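Local coordinates for protein techylectin-5A (Tachypleus tridentatus, PDB 1JC9) that recognises acetyl group-bearing substances on cell surfaces as a calcium-containing lectin of horseshoe crab innate immunity and agglutinates bacteria and human erythrocytes, at residues A[46-51]-A[137-142]; A[91-96]-A[255-260]. One frame throughout, in Å; residues are numbered along the deposited sequence.

Contact 1 of 2, residues A[46-51]-A[137-142]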
loop_
_atom_site.group_PDB
_atom_site.type_symbol
_atom_site.label_atom_id
_atom_site.label_comp_id
_atom_site.label_asym_id
_atom_site.label_seq_id
_atom_site.Cartn_x
_atom_site.Cartn_y
_atom_site.Cartn_z
ATOM N N PRO A 46 -8.642 -14.552 15.411
ATOM C CA PRO A 46 -8.203 -14.345 14.022
ATOM C C PRO A 46 -7.073 -13.313 13.925
ATOM O O PRO A 46 -7.195 -12.204 14.448
ATOM C CB PRO A 46 -9.481 -13.893 13.321
ATOM C CG PRO A 46 -10.230 -13.176 14.422
ATOM C CD PRO A 46 -10.026 -14.082 15.607
ATOM N N THR A 47 -5.981 -13.684 13.253
ATOM C CA THR A 47 -4.814 -12.812 13.112
ATOM C C THR A 47 -4.820 -11.907 11.879
ATOM O O THR A 47 -4.004 -10.982 11.779
ATOM C CB THR A 47 -3.508 -13.642 13.090
ATOM O OG1 THR A 47 -3.468 -14.454 11.907
ATOM C CG2 THR A 47 -3.432 -14.539 14.324
ATOM N N ASP A 48 -5.723 -12.184 10.943
ATOM C CA ASP A 48 -5.845 -11.389 9.722
ATOM C C ASP A 48 -7.132 -11.763 8.996
ATOM O O ASP A 48 -7.926 -12.550 9.500
ATOM C CB ASP A 48 -4.638 -11.611 8.795
ATOM C CG ASP A 48 -4.497 -13.059 8.349
ATOM O OD1 ASP A 48 -5.528 -13.760 8.273
ATOM O OD2 ASP A 48 -3.357 -13.491 8.060
ATOM N N CYS A 49 -7.339 -11.211 7.806
ATOM C CA CYS A 49 -8.547 -11.507 7.051
ATOM C C CYS A 49 -8.643 -12.937 6.507
ATOM O O CYS A 49 -9.744 -13.423 6.254
ATOM C CB CYS A 49 -8.695 -10.515 5.908
ATOM S SG CYS A 49 -8.972 -8.805 6.453
ATOM N N ALA A 50 -7.510 -13.605 6.305
ATOM C CA ALA A 50 -7.545 -14.983 5.818
ATOM C C ALA A 50 -8.177 -15.845 6.911
ATOM O O ALA A 50 -8.982 -16.733 6.624
ATOM C CB ALA A 50 -6.131 -15.478 5.506
ATOM N N ASP A 51 -7.805 -15.575 8.166
ATOM C CA ASP A 51 -8.358 -16.304 9.302
ATOM C C ASP A 51 -9.854 -16.027 9.402
ATOM O O ASP A 51 -10.649 -16.934 9.659
ATOM C CB ASP A 51 -7.695 -15.869 10.617
ATOM C CG ASP A 51 -6.302 -16.437 10.790
ATOM O OD1 ASP A 51 -5.905 -17.308 9.994
ATOM O OD2 ASP A 51 -5.608 -16.015 11.738
ATOM N N ARG A 137 3.915 -13.833 9.715
ATOM C CA ARG A 137 4.063 -14.969 8.814
ATOM C C ARG A 137 4.350 -14.488 7.405
ATOM O O ARG A 137 4.504 -13.287 7.186
ATOM C CB ARG A 137 2.858 -15.915 8.855
ATOM C CG ARG A 137 1.490 -15.373 8.511
ATOM C CD ARG A 137 0.600 -16.599 8.389
ATOM N NE ARG A 137 -0.823 -16.341 8.222
ATOM C CZ ARG A 137 -1.663 -16.075 9.218
ATOM N NH1 ARG A 137 -1.220 -16.018 10.470
ATOM N NH2 ARG A 137 -2.958 -15.914 8.958
ATOM N N ASN A 138 4.445 -15.411 6.454
ATOM C CA ASN A 138 4.775 -15.026 5.085
ATOM C C ASN A 138 3.578 -14.600 4.240
ATOM O O ASN A 138 2.640 -15.364 4.028
ATOM C CB ASN A 138 5.541 -16.164 4.405
ATOM C CG ASN A 138 6.223 -15.723 3.127
ATOM O OD1 ASN A 138 6.688 -14.589 3.018
ATOM N ND2 ASN A 138 6.305 -16.624 2.157
ATOM N N TYR A 139 3.631 -13.364 3.754
ATOM C CA TYR A 139 2.558 -12.801 2.943
ATOM C C TYR A 139 2.980 -12.401 1.543
ATOM O O TYR A 139 4.157 -12.175 1.267
ATOM C CB TYR A 139 1.983 -11.536 3.598
ATOM C CG TYR A 139 1.183 -11.754 4.852
ATOM C CD1 TYR A 139 1.806 -11.887 6.091
ATOM C CD2 TYR A 139 -0.204 -11.835 4.798
ATOM C CE1 TYR A 139 1.057 -12.095 7.250
ATOM C CE2 TYR A 139 -0.958 -12.045 5.941
ATOM C CZ TYR A 139 -0.326 -12.175 7.162
ATOM O OH TYR A 139 -1.086 -12.392 8.282
ATOM N N MET A 140 1.991 -12.315 0.660
ATOM C CA MET A 140 2.219 -11.841 -0.695
ATOM C C MET A 140 1.375 -10.573 -0.741
ATOM O O MET A 140 0.379 -10.464 -0.019
ATOM C CB MET A 140 1.733 -12.847 -1.747
ATOM C CG MET A 140 0.252 -13.182 -1.706
ATOM S SD MET A 140 -0.240 -14.181 -3.143
ATOM C CE MET A 140 0.899 -15.549 -3.010
ATOM N N ILE A 141 1.780 -9.600 -1.544
ATOM C CA ILE A 141 1.014 -8.371 -1.645
ATOM C C ILE A 141 0.414 -8.278 -3.037
ATOM O O ILE A 141 1.047 -8.642 -4.025
ATOM C CB ILE A 141 1.889 -7.112 -1.365
ATOM C CG1 ILE A 141 1.037 -5.849 -1.510
ATOM C CG2 ILE A 141 3.070 -7.056 -2.320
ATOM C CD1 ILE A 141 1.742 -4.582 -1.078
ATOM N N ARG A 142 -0.826 -7.815 -3.110
ATOM C CA ARG A 142 -1.486 -7.665 -4.395
ATOM C C ARG A 142 -1.879 -6.209 -4.615
ATOM O O ARG A 142 -2.402 -5.561 -3.709
ATOM C CB ARG A 142 -2.736 -8.554 -4.463
ATOM C CG ARG A 142 -3.582 -8.317 -5.707
ATOM C CD ARG A 142 -4.749 -9.306 -5.842
ATOM N NE ARG A 142 -5.645 -8.875 -6.915
ATOM C CZ ARG A 142 -5.950 -9.600 -7.985
ATOM N NH1 ARG A 142 -5.440 -10.813 -8.143
ATOM N NH2 ARG A 142 -6.756 -9.098 -8.910
#
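D48 OD2 takes two partners at once: Y139 OH donates to it at 2.5 Å, and R137 NH2 forms a salt bridge with it at 2.6 Å. The tyrosine proton arrives on the anti lone pair; OD2 lies at the ring edge near its plane, the carboxylate plane standing 81° to the ring, whereas the same oxygen sits over one face of the R137 guanidinium. Y139 OH also lies above a face of that group, 3.8 Å from the plane. This is the compact, buried part, and P261 packs on both D48 and R137.

Toward the partly exposed side the grip slackens. T47 OG1 meets the guanidinium edge, accepting from R137 NH1 at 3.1 Å, while D51 OD1 stands off at 3.4 Å from R137 NH2 in a longer salt bridge. D51 OD2 accepts from T47 N and T47 OG1, two bonds that tie T47 back to the first turn of the helix.

D48 CG is tucked between its own N and carbonyl carbon (chi1 61°), which lets OD1 receive D51 N at 2.9 Å while OD2 is turned toward Y139 OH and R137 NH2. D48 is thus the N-cap of helix 49-54 in the fibrinogen C-terminal domain, tied to strand 139-146 by the Y139 hydrogen bond and to R137, just ahead of it, by the salt-bridge network with D51.

Contact 2 of 2, residues A[91-96]-A[255-260]; sequences VIQRRG and VEMKIR
Strands 91-95 and 255-260 run antiparallel, 4.6 Å apart at closest approach, and a classic beta bulge interrupts their ladder where I92 and Q93 both face M257. M257 O therefore accepts from I92 N at 2.9 Å and, weakly, from Q93 N, before regular pairing resumes toward R95 and V255. At the bulge I92 CG1 also rests on M257 CB.

On the face carrying V91, R94, E256 and K258, the R94 and E256 side chains run alongside each other, pointing the same way. R94 NE donates to E256 OE2 at 2.7 Å, almost straight at 174° and in the guanidinium plane; the oxygen is met on its anti side, somewhat out of the carboxylate plane. A water bridges R94 NH2 and the same OE2. The other oxygen, OE1, receives K258 NZ at 2.6 Å, nearly in line with its C-O bond. K258 NZ also has salt bridges to D81 and D144, while R94 NH1 reaches the carbonyls of I119 and K121.

Q93, R95, V255 and M257 point to the other face, which mixes apolar contacts with polar chain ends. M257 SD lies against Q93 CB at 3.9 Å. V255 CG2 touches R95 CG at 3.5 Å, after which the arginine chain folds away, bent at chi2 and chi3, toward the carbonyls of G226 and L224. Q93 NE2 bonds to N225, but Q93 OE1 is buried without a polar partner.

Two cations share one carboxylate here, so E256 probably stays ionised, and K258 has carboxylate partners on more than one strand.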
loop_
_atom_site.group_PDB
_atom_site.type_symbol
_atom_site.label_atom_id
_atom_site.label_comp_id
_atom_site.label_asym_id
_atom_site.label_seq_id
_atom_site.Cartn_x
_atom_site.Cartn_y
_atom_site.Cartn_z
ATOM N N VAL A 91 -6.728 -5.431 3.513
ATOM C CA VAL A 91 -6.368 -4.225 2.780
ATOM C C VAL A 91 -5.527 -3.302 3.648
ATOM O O VAL A 91 -5.881 -3.034 4.796
ATOM C CB VAL A 91 -7.635 -3.486 2.287
ATOM C CG1 VAL A 91 -7.247 -2.267 1.462
ATOM C CG2 VAL A 91 -8.496 -4.437 1.454
ATOM N N ILE A 92 -4.408 -2.824 3.105
ATOM C CA ILE A 92 -3.532 -1.941 3.862
ATOM C C ILE A 92 -3.473 -0.522 3.308
ATOM O O ILE A 92 -2.918 0.368 3.951
ATOM C CB ILE A 92 -2.084 -2.505 3.948
ATOM C CG1 ILE A 92 -1.442 -2.547 2.561
ATOM C CG2 ILE A 92 -2.102 -3.898 4.572
ATOM C CD1 ILE A 92 0.026 -2.974 2.582
ATOM N N GLN A 93 -4.042 -0.307 2.123
ATOM C CA GLN A 93 -4.053 1.021 1.505
ATOM C C GLN A 93 -5.126 1.109 0.431
ATOM O O GLN A 93 -5.419 0.123 -0.243
ATOM C CB GLN A 93 -2.692 1.343 0.864
ATOM C CG GLN A 93 -2.590 2.774 0.296
ATOM C CD GLN A 93 -2.840 2.867 -1.210
ATOM O OE1 GLN A 93 -3.554 2.051 -1.792
ATOM N NE2 GLN A 93 -2.253 3.880 -1.842
ATOM N N ARG A 94 -5.719 2.291 0.283
ATOM C CA ARG A 94 -6.730 2.516 -0.743
ATOM C C ARG A 94 -6.815 3.988 -1.129
ATOM O O ARG A 94 -6.726 4.868 -0.276
ATOM C CB ARG A 94 -8.120 2.051 -0.285
ATOM C CG ARG A 94 -9.185 2.239 -1.372
ATOM C CD ARG A 94 -10.602 1.924 -0.898
ATOM N NE ARG A 94 -10.794 0.517 -0.540
ATOM C CZ ARG A 94 -11.101 0.096 0.685
ATOM N NH1 ARG A 94 -11.252 0.972 1.671
ATOM N NH2 ARG A 94 -11.264 -1.198 0.924
ATOM N N ARG A 95 -6.974 4.239 -2.426
ATOM C CA ARG A 95 -7.128 5.589 -2.962
ATOM C C ARG A 95 -8.419 5.564 -3.777
ATOM O O ARG A 95 -8.709 4.586 -4.467
ATOM C CB ARG A 95 -5.959 5.973 -3.882
ATOM C CG ARG A 95 -4.583 5.977 -3.227
ATOM C CD ARG A 95 -4.548 6.820 -1.956
ATOM N NE ARG A 95 -4.774 8.248 -2.178
ATOM C CZ ARG A 95 -3.860 9.099 -2.643
ATOM N NH1 ARG A 95 -2.634 8.682 -2.953
ATOM N NH2 ARG A 95 -4.164 10.385 -2.759
ATOM N N GLY A 96 -9.196 6.633 -3.680
ATOM C CA GLY A 96 -10.443 6.722 -4.417
ATOM C C GLY A 96 -10.953 8.142 -4.319
ATOM O O GLY A 96 -10.331 8.971 -3.658
ATOM N N VAL A 255 -7.020 2.670 -6.534
ATOM C CA VAL A 255 -5.996 1.652 -6.321
ATOM C C VAL A 255 -6.145 1.073 -4.916
ATOM O O VAL A 255 -6.731 1.703 -4.036
ATOM C CB VAL A 255 -4.553 2.222 -6.465
ATOM C CG1 VAL A 255 -4.392 2.926 -7.801
ATOM C CG2 VAL A 255 -4.244 3.168 -5.327
ATOM N N GLU A 256 -5.631 -0.137 -4.724
ATOM C CA GLU A 256 -5.672 -0.800 -3.425
ATOM C C GLU A 256 -4.464 -1.707 -3.288
ATOM O O GLU A 256 -4.034 -2.330 -4.257
ATOM C CB GLU A 256 -6.921 -1.674 -3.260
ATOM C CG GLU A 256 -8.255 -0.958 -3.245
ATOM C CD GLU A 256 -9.392 -1.901 -2.886
ATOM O OE1 GLU A 256 -9.258 -3.118 -3.140
ATOM O OE2 GLU A 256 -10.421 -1.432 -2.359
ATOM N N MET A 257 -3.922 -1.764 -2.077
ATOM C CA MET A 257 -2.795 -2.628 -1.761
ATOM C C MET A 257 -3.361 -3.553 -0.687
ATOM O O MET A 257 -3.965 -3.089 0.280
ATOM C CB MET A 257 -1.625 -1.801 -1.224
ATOM C CG MET A 257 -1.013 -0.878 -2.279
ATOM S SD MET A 257 0.104 0.367 -1.602
ATOM C CE MET A 257 1.415 -0.677 -0.954
ATOM N N LYS A 258 -3.194 -4.859 -0.868
ATOM C CA LYS A 258 -3.736 -5.825 0.080
ATOM C C LYS A 258 -2.837 -7.048 0.203
ATOM O O LYS A 258 -2.164 -7.435 -0.758
ATOM C CB LYS A 258 -5.136 -6.242 -0.378
ATOM C CG LYS A 258 -5.155 -6.826 -1.793
ATOM C CD LYS A 258 -6.561 -6.906 -2.384
ATOM C CE LYS A 258 -7.091 -5.528 -2.729
ATOM N NZ LYS A 258 -8.390 -5.594 -3.452
ATOM N N ILE A 259 -2.839 -7.665 1.385
ATOM C CA ILE A 259 -2.004 -8.834 1.622
ATOM C C ILE A 259 -2.788 -10.088 2.008
ATOM O O ILE A 259 -3.897 -10.007 2.535
ATOM C CB ILE A 259 -0.915 -8.517 2.694
ATOM C CG1 ILE A 259 -1.540 -7.978 3.983
ATOM C CG2 ILE A 259 0.019 -7.437 2.167
ATOM C CD1 ILE A 259 -2.247 -8.998 4.808
ATOM N N ARG A 260 -2.208 -11.248 1.716
ATOM C CA ARG A 260 -2.817 -12.546 2.020
ATOM C C ARG A 260 -1.678 -13.540 2.202
ATOM O O ARG A 260 -0.672 -13.466 1.500
ATOM C CB ARG A 260 -3.717 -13.002 0.864
ATOM C CG ARG A 260 -4.491 -14.285 1.137
ATOM C CD ARG A 260 -5.564 -14.536 0.081
ATOM N NE ARG A 260 -5.022 -15.014 -1.188
ATOM C CZ ARG A 260 -5.768 -15.272 -2.260
ATOM N NH1 ARG A 260 -7.083 -15.094 -2.213
ATOM N NH2 ARG A 260 -5.204 -15.716 -3.376
HETATM O O HOH W 1 -11.588 -3.623 -0.849
#

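How the contacts relate
The centres of contacts 1 and 2 lie about 13 Å apart, and strands 139-146 and 250-261 join them as neighbours in one antiparallel sheet. Backbone bonds probably run directly between them, R142 N to K258 O at 2.7 Å and M140 N to R260 O at 3.0 Å, while the Y139 ring packs on I259. Along the chain the segments alternate: 46-51, 91-96, 137-142, 255-260. The C-terminal strand thus lies between strands 89-95 and 139-146, so the sheet of the fibrinogen-like domain joins sequence from near both ends of the modelled chain. Contact 2 is near the centre of the chain, contact 1 farther out where helix 49-54 begins.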